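Two-component system sensor histidine kinase (Bacteroides thetaiotaomicron, PDB 3OTT) probably senses saccharides outside the cell through its beta-propeller and beta-sandwich ectodomain, the part held in this chain, and relays the signal as a histidine kinase. Local coordinates at residues Gln384-Ala389 against Arg402-Tyr407; Gly392-Tyr397 against His447-Ser452; Asn324-Leu329 against Gly344-Thr349; Gln431-Ile434 against Gly440-Val443. One frame throughout, in Å; residues are numbered along the deposited sequence.

Interaction 1 (Gln384-Ala389 against Arg402-Tyr407)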
loop_
_atom_site.group_PDB
_atom_site.type_symbol
_atom_site.label_atom_id
_atom_site.label_comp_id
_atom_site.label_asym_id
_atom_site.label_seq_id
_atom_site.Cartn_x
_atom_site.Cartn_y
_atom_site.Cartn_z
ATOM N N GLN B 384 4.755 30.673 17.988
ATOM C CA GLN B 384 5.118 29.506 17.174
ATOM C C GLN B 384 4.590 28.145 17.732
ATOM O O GLN B 384 5.143 27.096 17.448
ATOM C CB GLN B 384 6.648 29.474 16.861
ATOM C CG GLN B 384 7.142 30.729 16.048
ATOM C CD GLN B 384 7.369 31.980 16.965
ATOM O OE1 GLN B 384 8.082 31.894 17.943
ATOM N NE2 GLN B 384 6.721 33.092 16.665
ATOM N N GLN B 385 3.502 28.158 18.481
ATOM C CA GLN B 385 2.935 26.901 18.921
ATOM C C GLN B 385 1.851 26.474 17.887
ATOM O O GLN B 385 1.044 27.282 17.421
ATOM C CB GLN B 385 2.321 27.059 20.310
ATOM C CG GLN B 385 3.276 27.431 21.492
ATOM C CD GLN B 385 4.106 26.250 21.936
ATOM O OE1 GLN B 385 3.575 25.172 22.240
ATOM N NE2 GLN B 385 5.423 26.422 21.935
ATOM N N LEU B 386 1.824 25.183 17.576
ATOM C CA LEU B 386 0.963 24.649 16.560
ATOM C C LEU B 386 -0.374 24.180 17.217
ATOM O O LEU B 386 -0.341 23.323 18.093
ATOM C CB LEU B 386 1.679 23.470 15.907
ATOM C CG LEU B 386 1.178 22.991 14.524
ATOM C CD1 LEU B 386 -0.012 22.165 14.638
ATOM C CD2 LEU B 386 0.887 24.141 13.567
ATOM N N TRP B 387 -1.501 24.753 16.798
ATOM C CA TRP B 387 -2.798 24.313 17.282
ATOM C C TRP B 387 -3.694 23.650 16.190
ATOM O O TRP B 387 -3.630 24.036 15.029
ATOM C CB TRP B 387 -3.571 25.462 17.857
ATOM C CG TRP B 387 -2.880 26.141 19.059
ATOM C CD1 TRP B 387 -1.987 27.148 18.995
ATOM C CD2 TRP B 387 -3.116 25.903 20.450
ATOM N NE1 TRP B 387 -1.619 27.538 20.235
ATOM C CE2 TRP B 387 -2.302 26.798 21.160
ATOM C CE3 TRP B 387 -3.951 25.038 21.164
ATOM C CZ2 TRP B 387 -2.275 26.847 22.539
ATOM C CZ3 TRP B 387 -3.933 25.076 22.520
ATOM C CH2 TRP B 387 -3.094 25.974 23.209
ATOM N N ILE B 388 -4.521 22.667 16.561
ATOM C CA ILE B 388 -5.439 22.100 15.577
ATOM C C ILE B 388 -6.855 22.102 16.168
ATOM O O ILE B 388 -7.025 21.912 17.405
ATOM C CB ILE B 388 -4.998 20.698 15.049
ATOM C CG1 ILE B 388 -4.833 19.747 16.214
ATOM C CG2 ILE B 388 -3.603 20.747 14.227
ATOM C CD1 ILE B 388 -4.930 18.259 15.775
ATOM N N ALA B 389 -7.847 22.349 15.313
ATOM C CA ALA B 389 -9.209 22.235 15.756
ATOM C C ALA B 389 -9.749 20.970 15.129
ATOM O O ALA B 389 -9.510 20.703 13.910
ATOM C CB ALA B 389 -10.055 23.491 15.323
ATOM N N ARG B 402 6.638 14.934 19.972
ATOM C CA ARG B 402 6.000 14.548 18.722
ATOM C C ARG B 402 4.587 14.040 18.996
ATOM O O ARG B 402 4.105 13.171 18.327
ATOM C CB ARG B 402 6.888 13.565 17.939
ATOM C CG ARG B 402 8.162 14.250 17.318
ATOM C CD ARG B 402 9.184 13.297 16.621
ATOM N NE ARG B 402 9.592 12.185 17.498
ATOM C CZ ARG B 402 9.471 10.879 17.216
ATOM N NH1 ARG B 402 9.000 10.465 16.041
ATOM N NH2 ARG B 402 9.858 9.967 18.107
ATOM N N GLN B 403 3.967 14.596 20.032
ATOM C CA GLN B 403 2.643 14.202 20.473
ATOM C C GLN B 403 1.771 15.456 20.632
ATOM O O GLN B 403 2.292 16.565 20.963
ATOM C CB GLN B 403 2.676 13.382 21.785
ATOM C CG GLN B 403 3.423 12.023 21.738
ATOM C CD GLN B 403 2.808 11.003 20.760
ATOM O OE1 GLN B 403 1.595 10.985 20.516
ATOM N NE2 GLN B 403 3.636 10.175 20.194
ATOM N N PHE B 404 0.472 15.296 20.356
ATOM C CA PHE B 404 -0.541 16.327 20.716
ATOM C C PHE B 404 -0.977 16.279 22.164
ATOM O O PHE B 404 -0.994 15.216 22.776
ATOM C CB PHE B 404 -1.771 16.268 19.783
ATOM C CG PHE B 404 -1.446 16.766 18.412
ATOM C CD1 PHE B 404 -1.474 18.151 18.130
ATOM C CD2 PHE B 404 -0.972 15.905 17.463
ATOM C CE1 PHE B 404 -1.102 18.604 16.906
ATOM C CE2 PHE B 404 -0.585 16.364 16.225
ATOM C CZ PHE B 404 -0.644 17.695 15.943
ATOM N N ILE B 405 -1.291 17.453 22.706
ATOM C CA ILE B 405 -1.834 17.605 24.057
ATOM C C ILE B 405 -3.269 18.071 23.851
ATOM O O ILE B 405 -3.502 19.074 23.172
ATOM C CB ILE B 405 -1.084 18.696 24.881
ATOM C CG1 ILE B 405 0.271 18.203 25.341
ATOM C CG2 ILE B 405 -1.898 19.129 26.130
ATOM C CD1 ILE B 405 1.369 18.576 24.461
ATOM N N HIS B 406 -4.208 17.355 24.461
ATOM C CA HIS B 406 -5.613 17.563 24.284
ATOM C C HIS B 406 -6.115 18.424 25.439
ATOM O O HIS B 406 -5.597 18.306 26.571
ATOM C CB HIS B 406 -6.289 16.194 24.323
ATOM C CG HIS B 406 -7.786 16.250 24.216
ATOM N ND1 HIS B 406 -8.610 16.161 25.314
ATOM C CD2 HIS B 406 -8.603 16.385 23.144
ATOM C CE1 HIS B 406 -9.879 16.227 24.925
ATOM N NE2 HIS B 406 -9.900 16.351 23.614
ATOM N N TYR B 407 -7.093 19.279 25.138
ATOM C CA TYR B 407 -7.759 20.137 26.118
ATOM C C TYR B 407 -9.289 20.072 26.035
ATOM O O TYR B 407 -9.877 20.110 24.940
ATOM C CB TYR B 407 -7.352 21.633 25.927
ATOM C CG TYR B 407 -5.876 21.901 25.941
ATOM C CD1 TYR B 407 -5.186 22.080 27.152
ATOM C CD2 TYR B 407 -5.153 21.959 24.753
ATOM C CE1 TYR B 407 -3.831 22.312 27.183
ATOM C CE2 TYR B 407 -3.781 22.223 24.764
ATOM C CZ TYR B 407 -3.128 22.405 25.987
ATOM O OH TYR B 407 -1.761 22.621 25.990
#
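Apolar and aromatic side chains make this buried contact between the second and fourth strands of a propeller blade, 386-390 and 403-410, which both flank strand 393-398 without pairing with each other. The short segment axes stand 9.0 Å apart and are turned by 57°. On one face of the sheet I388 crosses F404 at about a right angle and lays CD1 over the ring, 4.3 Å from its centroid. CG1 of I388 sits between the backbone N and the carbonyl carbon (chi1 56°), which sends CD1 across the middle strand, while L386 CD1 lies near the ring plane, 4.4 Å from F404 CE1. An alanine at I388 is likely to leave this face of F404 without its methyl cover and open a gap beside L345 of the preceding blade. On the other face W387 CZ3 meets Y407 CE2 at 3.6 Å, with the planes oblique at 37°. Their polar ends turn elsewhere, W387 NE1 to D381 and Y407 OH to R396. Between these two strands, then, cohesion comes from dispersion and the hydrophobic effect, while the polar rims of the rings are tied to other parts of the fold.

Interaction 2 (Gly392-Tyr397 against His447-Ser452)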
loop_
_atom_site.group_PDB
_atom_site.type_symbol
_atom_site.label_atom_id
_atom_site.label_comp_id
_atom_site.label_asym_id
_atom_site.label_seq_id
_atom_site.Cartn_x
_atom_site.Cartn_y
_atom_site.Cartn_z
ATOM N N GLY B 392 -12.884 16.334 18.097
ATOM C CA GLY B 392 -12.517 15.946 19.457
ATOM C C GLY B 392 -11.756 17.091 20.172
ATOM O O GLY B 392 -10.683 16.871 20.763
ATOM N N SER B 393 -12.320 18.297 20.114
ATOM C CA SER B 393 -11.816 19.496 20.788
ATOM C C SER B 393 -10.480 19.967 20.175
ATOM O O SER B 393 -10.129 19.544 19.071
ATOM C CB SER B 393 -11.750 19.305 22.326
ATOM O OG SER B 393 -11.433 20.536 23.004
ATOM N N ILE B 394 -9.770 20.861 20.873
ATOM C CA ILE B 394 -8.569 21.459 20.374
ATOM C C ILE B 394 -7.326 20.764 20.924
ATOM O O ILE B 394 -7.317 20.255 22.030
ATOM C CB ILE B 394 -8.529 22.969 20.675
ATOM C CG1 ILE B 394 -8.638 23.282 22.174
ATOM C CG2 ILE B 394 -9.679 23.636 20.016
ATOM C CD1 ILE B 394 -8.005 24.668 22.523
ATOM N N ASN B 395 -6.277 20.724 20.128
ATOM C CA ASN B 395 -5.019 20.165 20.585
ATOM C C ASN B 395 -3.853 21.094 20.273
ATOM O O ASN B 395 -3.904 21.858 19.301
ATOM C CB ASN B 395 -4.763 18.854 19.878
ATOM C CG ASN B 395 -5.786 17.780 20.206
ATOM O OD1 ASN B 395 -5.569 16.994 21.087
ATOM N ND2 ASN B 395 -6.871 17.716 19.446
ATOM N N ARG B 396 -2.787 20.981 21.080
ATOM C CA ARG B 396 -1.563 21.701 20.864
ATOM C C ARG B 396 -0.428 20.705 20.595
ATOM O O ARG B 396 -0.311 19.721 21.312
ATOM C CB ARG B 396 -1.232 22.521 22.120
ATOM C CG ARG B 396 0.154 23.212 22.098
ATOM C CD ARG B 396 0.395 24.210 23.286
ATOM N NE ARG B 396 0.597 23.513 24.555
ATOM C CZ ARG B 396 1.706 22.826 24.873
ATOM N NH1 ARG B 396 2.725 22.757 24.033
ATOM N NH2 ARG B 396 1.791 22.198 26.029
ATOM N N TYR B 397 0.421 20.970 19.609
ATOM C CA TYR B 397 1.536 20.055 19.354
ATOM C C TYR B 397 2.703 20.303 20.275
ATOM O O TYR B 397 3.069 21.443 20.491
ATOM C CB TYR B 397 2.066 20.195 17.949
ATOM C CG TYR B 397 2.905 19.030 17.445
ATOM C CD1 TYR B 397 2.393 17.694 17.437
ATOM C CD2 TYR B 397 4.184 19.255 16.904
ATOM C CE1 TYR B 397 3.132 16.664 16.920
ATOM C CE2 TYR B 397 4.926 18.230 16.389
ATOM C CZ TYR B 397 4.415 16.928 16.401
ATOM O OH TYR B 397 5.181 15.891 15.879
ATOM N N HIS B 447 -1.911 31.151 28.023
ATOM C CA HIS B 447 -0.943 30.608 29.022
ATOM C C HIS B 447 -1.578 29.858 30.171
ATOM O O HIS B 447 -1.075 28.816 30.560
ATOM C CB HIS B 447 0.087 31.641 29.494
ATOM C CG HIS B 447 1.032 32.036 28.393
ATOM N ND1 HIS B 447 1.633 33.278 28.310
ATOM C CD2 HIS B 447 1.447 31.347 27.298
ATOM C CE1 HIS B 447 2.390 33.328 27.223
ATOM N NE2 HIS B 447 2.289 32.169 26.588
ATOM N N LYS B 448 -2.699 30.352 30.697
ATOM C CA LYS B 448 -3.392 29.599 31.723
ATOM C C LYS B 448 -3.931 28.269 31.170
ATOM O O LYS B 448 -3.819 27.226 31.790
ATOM C CB LYS B 448 -4.461 30.472 32.423
ATOM C CG LYS B 448 -3.885 31.168 33.618
ATOM C CD LYS B 448 -4.602 32.441 34.006
ATOM C CE LYS B 448 -6.038 32.184 34.480
ATOM N NZ LYS B 448 -6.340 33.178 35.558
ATOM N N LEU B 449 -4.461 28.263 29.962
ATOM C CA LEU B 449 -4.867 26.970 29.457
ATOM C C LEU B 449 -3.651 26.015 29.389
ATOM O O LEU B 449 -3.730 24.871 29.882
ATOM C CB LEU B 449 -5.530 27.117 28.094
ATOM C CG LEU B 449 -5.914 25.838 27.387
ATOM C CD1 LEU B 449 -7.071 25.174 28.111
ATOM C CD2 LEU B 449 -6.213 26.142 25.914
ATOM N N MET B 450 -2.540 26.473 28.795
ATOM C CA MET B 450 -1.339 25.627 28.637
ATOM C C MET B 450 -0.806 25.089 29.956
ATOM O O MET B 450 -0.282 23.944 30.031
ATOM C CB MET B 450 -0.228 26.389 27.909
ATOM C CG MET B 450 -0.470 26.473 26.423
ATOM S SD MET B 450 0.632 27.519 25.470
ATOM C CE MET B 450 2.284 26.946 25.899
ATOM N N GLN B 451 -0.964 25.895 31.004
ATOM C CA GLN B 451 -0.446 25.508 32.303
ATOM C C GLN B 451 -1.468 24.756 33.135
ATOM O O GLN B 451 -1.116 24.162 34.128
ATOM C CB GLN B 451 0.154 26.716 33.071
ATOM C CG GLN B 451 1.141 27.544 32.252
ATOM C CD GLN B 451 2.505 26.857 31.999
ATOM O OE1 GLN B 451 3.329 26.712 32.931
ATOM N NE2 GLN B 451 2.773 26.487 30.730
ATOM N N SER B 452 -2.723 24.762 32.725
ATOM C CA SER B 452 -3.763 24.065 33.491
ATOM C C SER B 452 -3.555 22.554 33.677
ATOM O O SER B 452 -3.035 21.843 32.834
ATOM C CB SER B 452 -5.165 24.283 32.911
ATOM O OG SER B 452 -6.106 23.482 33.634
HETATM O O HOH W 1 -0.386 22.050 28.186
#
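A short helix in the connection between two strands of one propeller blade, 446-451, packs here against the third strand of the blade before it, 393-398. It follows strand 441-445 directly and brings L449 and M450 up to I394 and R396, which project from the same side of their strand. Nearest the interior, I394 and L449 reach toward each other tip to tip, with I394 CD1 4.1 Å from L449 CD2; W387 and Y407 add aromatic surface around them. Farther out, R396 and M450 cross at about a right angle. The arginine sets off with CG anti to its backbone N (chi1 173°) and bends at chi3, so its NE comes 3.7 Å from M450 CG. The methionine bends at its own chi3 (53°), which places CE over one face of the guanidinium, toward its rim, an apolar cover on a charged group. The rotation of that group is fixed from several directions: NE bonds to Y407 OH, NH1 to Q385 OE1, and NH2 to a water at 3.1 Å lying at the edge of the guanidinium, in its plane. The same water donates to M450 O at 2.6 Å and thus ties strand to helix. Placed near the C-terminal end of the helix, where the last carbonyls point on beyond the helix, the positive charge may interact favourably with the helix end. An apolar pair inside and a solvated arginine outside form part of the seam between consecutive blades of a beta-propeller.

Interaction 3 (Asn324-Leu329 against Gly344-Thr349)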
loop_
_atom_site.group_PDB
_atom_site.type_symbol
_atom_site.label_atom_id
_atom_site.label_comp_id
_atom_site.label_asym_id
_atom_site.label_seq_id
_atom_site.Cartn_x
_atom_site.Cartn_y
_atom_site.Cartn_z
ATOM N N ASN B 324 -7.312 9.824 2.639
ATOM C CA ASN B 324 -7.623 10.985 3.381
ATOM C C ASN B 324 -8.264 11.937 2.450
ATOM O O ASN B 324 -7.840 12.021 1.327
ATOM C CB ASN B 324 -6.362 11.638 3.958
ATOM C CG ASN B 324 -6.666 12.488 5.177
ATOM O OD1 ASN B 324 -7.787 12.914 5.383
ATOM N ND2 ASN B 324 -5.685 12.663 6.026
ATOM N N GLN B 325 -9.285 12.662 2.884
ATOM C CA GLN B 325 -9.771 13.828 2.147
ATOM C C GLN B 325 -9.258 15.114 2.839
ATOM O O GLN B 325 -9.589 15.389 4.000
ATOM C CB GLN B 325 -11.294 13.843 2.121
ATOM C CG GLN B 325 -11.888 15.069 1.358
ATOM C CD GLN B 325 -11.902 14.826 -0.122
ATOM O OE1 GLN B 325 -12.148 13.705 -0.562
ATOM N NE2 GLN B 325 -11.635 15.876 -0.908
ATOM N N PHE B 326 -8.485 15.916 2.119
ATOM C CA PHE B 326 -7.772 17.033 2.734
ATOM C C PHE B 326 -8.589 18.284 2.848
ATOM O O PHE B 326 -9.088 18.783 1.814
ATOM C CB PHE B 326 -6.448 17.318 1.981
ATOM C CG PHE B 326 -5.438 16.200 2.088
ATOM C CD1 PHE B 326 -5.100 15.463 0.984
ATOM C CD2 PHE B 326 -4.833 15.897 3.302
ATOM C CE1 PHE B 326 -4.174 14.435 1.093
ATOM C CE2 PHE B 326 -3.910 14.852 3.423
ATOM C CZ PHE B 326 -3.583 14.138 2.330
ATOM N N TYR B 327 -8.770 18.757 4.096
ATOM C CA TYR B 327 -9.532 19.969 4.392
ATOM C C TYR B 327 -8.690 21.149 4.924
ATOM O O TYR B 327 -9.121 22.307 4.871
ATOM C CB TYR B 327 -10.748 19.698 5.316
ATOM C CG TYR B 327 -11.788 18.766 4.676
ATOM C CD1 TYR B 327 -12.566 19.178 3.568
ATOM C CD2 TYR B 327 -11.991 17.490 5.162
ATOM C CE1 TYR B 327 -13.547 18.320 2.984
ATOM C CE2 TYR B 327 -12.947 16.613 4.572
ATOM C CZ TYR B 327 -13.733 17.055 3.511
ATOM O OH TYR B 327 -14.658 16.175 2.957
ATOM N N SER B 328 -7.506 20.847 5.421
ATOM C CA SER B 328 -6.581 21.863 5.944
ATOM C C SER B 328 -5.173 21.489 5.537
ATOM O O SER B 328 -4.693 20.366 5.792
ATOM C CB SER B 328 -6.623 21.951 7.451
ATOM O OG SER B 328 -7.945 22.094 7.890
ATOM N N LEU B 329 -4.552 22.446 4.857
ATOM C CA LEU B 329 -3.153 22.395 4.495
ATOM C C LEU B 329 -2.505 23.594 5.183
ATOM O O LEU B 329 -3.111 24.690 5.305
ATOM C CB LEU B 329 -3.018 22.507 2.996
ATOM C CG LEU B 329 -3.954 21.600 2.180
ATOM C CD1 LEU B 329 -3.904 22.000 0.720
ATOM C CD2 LEU B 329 -3.618 20.103 2.345
ATOM N N GLY B 344 -7.553 12.053 9.719
ATOM C CA GLY B 344 -6.336 12.348 10.495
ATOM C C GLY B 344 -5.373 13.362 9.867
ATOM O O GLY B 344 -5.690 14.043 8.870
ATOM N N LEU B 345 -4.176 13.463 10.426
ATOM C CA LEU B 345 -3.296 14.580 10.115
ATOM C C LEU B 345 -1.876 14.094 9.844
ATOM O O LEU B 345 -1.269 13.420 10.675
ATOM C CB LEU B 345 -3.304 15.575 11.300
ATOM C CG LEU B 345 -2.402 16.815 11.307
ATOM C CD1 LEU B 345 -2.771 17.868 10.270
ATOM C CD2 LEU B 345 -2.341 17.483 12.729
ATOM N N ILE B 346 -1.326 14.516 8.721
ATOM C CA ILE B 346 -0.043 14.035 8.291
ATOM C C ILE B 346 0.992 15.165 8.358
ATOM O O ILE B 346 0.765 16.235 7.752
ATOM C CB ILE B 346 -0.119 13.456 6.886
ATOM C CG1 ILE B 346 -1.256 12.426 6.783
ATOM C CG2 ILE B 346 1.237 12.826 6.457
ATOM C CD1 ILE B 346 -1.579 12.048 5.338
ATOM N N ARG B 347 2.084 14.905 9.108
ATOM C CA ARG B 347 3.266 15.751 9.134
ATOM C C ARG B 347 4.391 15.192 8.261
ATOM O O ARG B 347 4.746 14.014 8.376
ATOM C CB ARG B 347 3.869 15.799 10.534
ATOM C CG ARG B 347 4.716 16.995 10.807
ATOM C CD ARG B 347 5.434 16.778 12.109
ATOM N NE ARG B 347 6.664 16.035 11.878
ATOM C CZ ARG B 347 7.647 15.907 12.764
ATOM N NH1 ARG B 347 7.541 16.469 13.958
ATOM N NH2 ARG B 347 8.754 15.245 12.432
ATOM N N PHE B 348 4.993 16.052 7.445
ATOM C CA PHE B 348 6.028 15.589 6.534
ATOM C C PHE B 348 6.858 16.788 6.082
ATOM O O PHE B 348 6.422 17.925 6.254
ATOM C CB PHE B 348 5.393 14.786 5.353
ATOM C CG PHE B 348 4.514 15.596 4.449
ATOM C CD1 PHE B 348 3.201 15.929 4.827
ATOM C CD2 PHE B 348 4.982 16.014 3.194
ATOM C CE1 PHE B 348 2.356 16.702 3.947
ATOM C CE2 PHE B 348 4.161 16.777 2.327
ATOM C CZ PHE B 348 2.835 17.148 2.724
ATOM N N THR B 349 8.045 16.571 5.551
ATOM C CA THR B 349 8.928 17.683 5.221
ATOM C C THR B 349 9.165 17.946 3.725
ATOM O O THR B 349 9.575 19.047 3.329
ATOM C CB THR B 349 10.309 17.511 5.854
ATOM O OG1 THR B 349 10.897 16.310 5.333
ATOM C CG2 THR B 349 10.196 17.428 7.397
#
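A side-chain amide that reaches past the middle strand is the odd feature here: N324 spans to the backbone of G344, although the two strands they introduce are separated by a third. Both belong to a four-stranded antiparallel propeller blade in which 326-331 and 344-348 flank strand 337-341. N324 ND2 donates to G344 O at 3.2 Å with an N-H...O angle of 165°. The oxygen lies almost in the amide plane, yet the donor approaches it from above the carbonyl plane, 59° out. CG of N324 is anti to the backbone N (chi1 -156°), which swings the amide across the blade, and OD1 meanwhile accepts from the N-H of N343, so both ends of this buried amide are engaged at the 342-344 turn. A leucine in place of N324 would probably leave G344 O and the N343 N-H without these partners and set the turn less firmly against the first strand. G344 itself has backbone angles at which a CB would be jammed against the carbonyl O of the residue before. Beyond the polar bridge the contact turns apolar, with W360 of the fourth strand, 359-361, lying against both N324 and I346. Y327 OH hydrogen-bonds Q127 of the second subunit. F326 and I346 cross at about a right angle, and I346 CD1 meets the ring at its edge, 4.1 Å from CE2 of F326.

Interaction 4 (Gln431-Ile434 against Gly440-Val443)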
loop_
_atom_site.group_PDB
_atom_site.type_symbol
_atom_site.label_atom_id
_atom_site.label_comp_id
_atom_site.label_asym_id
_atom_site.label_seq_id
_atom_site.Cartn_x
_atom_site.Cartn_y
_atom_site.Cartn_z
ATOM N N GLN B 431 -4.836 35.836 24.118
ATOM C CA GLN B 431 -6.061 35.047 24.206
ATOM C C GLN B 431 -6.320 34.167 22.965
ATOM O O GLN B 431 -6.141 34.598 21.855
ATOM C CB GLN B 431 -7.263 35.971 24.517
ATOM C CG GLN B 431 -7.204 36.733 25.864
ATOM C CD GLN B 431 -8.361 37.696 25.967
ATOM O OE1 GLN B 431 -8.661 38.429 25.006
ATOM N NE2 GLN B 431 -9.062 37.684 27.110
ATOM N N LEU B 432 -6.788 32.947 23.164
ATOM C CA LEU B 432 -7.184 32.080 22.057
ATOM C C LEU B 432 -8.659 32.213 21.805
ATOM O O LEU B 432 -9.421 32.166 22.740
ATOM C CB LEU B 432 -6.904 30.646 22.452
ATOM C CG LEU B 432 -5.964 29.702 21.726
ATOM C CD1 LEU B 432 -4.798 30.473 21.120
ATOM C CD2 LEU B 432 -5.578 28.623 22.763
ATOM N N TRP B 433 -9.060 32.423 20.559
ATOM C CA TRP B 433 -10.489 32.583 20.173
ATOM C C TRP B 433 -10.846 31.267 19.474
ATOM O O TRP B 433 -10.139 30.855 18.539
ATOM C CB TRP B 433 -10.638 33.779 19.216
ATOM C CG TRP B 433 -10.615 35.113 19.948
ATOM C CD1 TRP B 433 -9.537 35.713 20.586
ATOM C CD2 TRP B 433 -11.724 36.009 20.122
ATOM N NE1 TRP B 433 -9.915 36.921 21.117
ATOM C CE2 TRP B 433 -11.255 37.114 20.867
ATOM C CE3 TRP B 433 -13.062 35.989 19.691
ATOM C CZ2 TRP B 433 -12.092 38.187 21.228
ATOM C CZ3 TRP B 433 -13.908 37.065 20.043
ATOM C CH2 TRP B 433 -13.417 38.138 20.811
ATOM N N ILE B 434 -11.890 30.590 19.958
ATOM C CA ILE B 434 -12.224 29.242 19.493
ATOM C C ILE B 434 -13.672 29.195 19.040
ATOM O O ILE B 434 -14.569 29.502 19.807
ATOM C CB ILE B 434 -11.995 28.214 20.612
ATOM C CG1 ILE B 434 -10.540 28.256 21.066
ATOM C CG2 ILE B 434 -12.392 26.793 20.175
ATOM C CD1 ILE B 434 -10.362 27.812 22.518
ATOM N N GLY B 440 -21.136 28.134 20.460
ATOM C CA GLY B 440 -20.711 29.500 20.170
ATOM C C GLY B 440 -19.199 29.699 20.080
ATOM O O GLY B 440 -18.486 28.840 19.568
ATOM N N ILE B 441 -18.724 30.873 20.531
ATOM C CA ILE B 441 -17.289 31.188 20.553
ATOM C C ILE B 441 -16.732 31.280 22.001
ATOM O O ILE B 441 -17.340 31.849 22.914
ATOM C CB ILE B 441 -17.003 32.537 19.818
ATOM C CG1 ILE B 441 -17.425 32.466 18.330
ATOM C CG2 ILE B 441 -15.521 32.952 19.957
ATOM C CD1 ILE B 441 -17.769 33.899 17.739
ATOM N N PHE B 442 -15.573 30.701 22.206
ATOM C CA PHE B 442 -14.905 30.759 23.511
ATOM C C PHE B 442 -13.642 31.610 23.360
ATOM O O PHE B 442 -12.909 31.501 22.337
ATOM C CB PHE B 442 -14.474 29.346 23.960
ATOM C CG PHE B 442 -15.624 28.398 24.146
ATOM C CD1 PHE B 442 -16.209 27.722 23.061
ATOM C CD2 PHE B 442 -16.123 28.159 25.415
ATOM C CE1 PHE B 442 -17.313 26.814 23.269
ATOM C CE2 PHE B 442 -17.241 27.289 25.614
ATOM C CZ PHE B 442 -17.806 26.621 24.546
ATOM N N VAL B 443 -13.390 32.445 24.367
ATOM C CA VAL B 443 -12.186 33.245 24.437
ATOM C C VAL B 443 -11.461 32.828 25.702
ATOM O O VAL B 443 -12.037 32.953 26.794
ATOM C CB VAL B 443 -12.500 34.719 24.480
ATOM C CG1 VAL B 443 -11.209 35.513 24.548
ATOM C CG2 VAL B 443 -13.385 35.138 23.256
#
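F442 O takes the shortest polar bond of the contact, from I434 N at 2.7 Å, and is gripped a second time by the CA-H of W433. The return bond, F442 N to I434 O at 2.9 Å, closes the ring that makes I434 and F442 an antiparallel hydrogen-bonded pair; this donor lies in the carbonyl plane. I434 O also meets the CA-H of I441, 3.3 Å from its CA. Next along, W433 and V443 form the non-hydrogen-bonded pair, where their side chains run side by side on the same face of the sheet. V443 CG2 sits over the six-membered ring of W433, 3.5 Å from the centroid and only 5° off the normal, a well-centred CH-pi contact. With CG1 anti to the backbone N (chi1 -180°), V443 gives CG2 to the indole, and V443 CG1 lies 4.0 Å from Q431 CB. I441 CG2 adds an oblique touch at W433 CE3. The indole is anchored from beyond the hairpin too: F425 stacks on it, and D427 accepts from NE1. Almost exactly antiparallel at 173°, the segments form a beta hairpin, the two middle strands of a four-stranded propeller blade.

In the fold
Three neighbouring blades supply these four contacts, and their chemistry follows the distance between partners. Interaction 4 joins adjacent strands, so backbone bonds carry it; interactions 1 and 3 skip a strand and depend on side chains, apolar in interaction 1, a buried amide beside an apolar pair in interaction 3. Interaction 2 lies between blades, is only partly buried and admits water and charge. Interactions 1 and 2 share the sheet through strands 386-390, 393-398 and 403-410, and meet interaction 4 where L432 touches W387 and L449. Toward interaction 3 the links include L345, packed on F404 and I388, and R347, beside R402; interactions 3 and 4 do not touch, their nearest atoms about 14 Å apart.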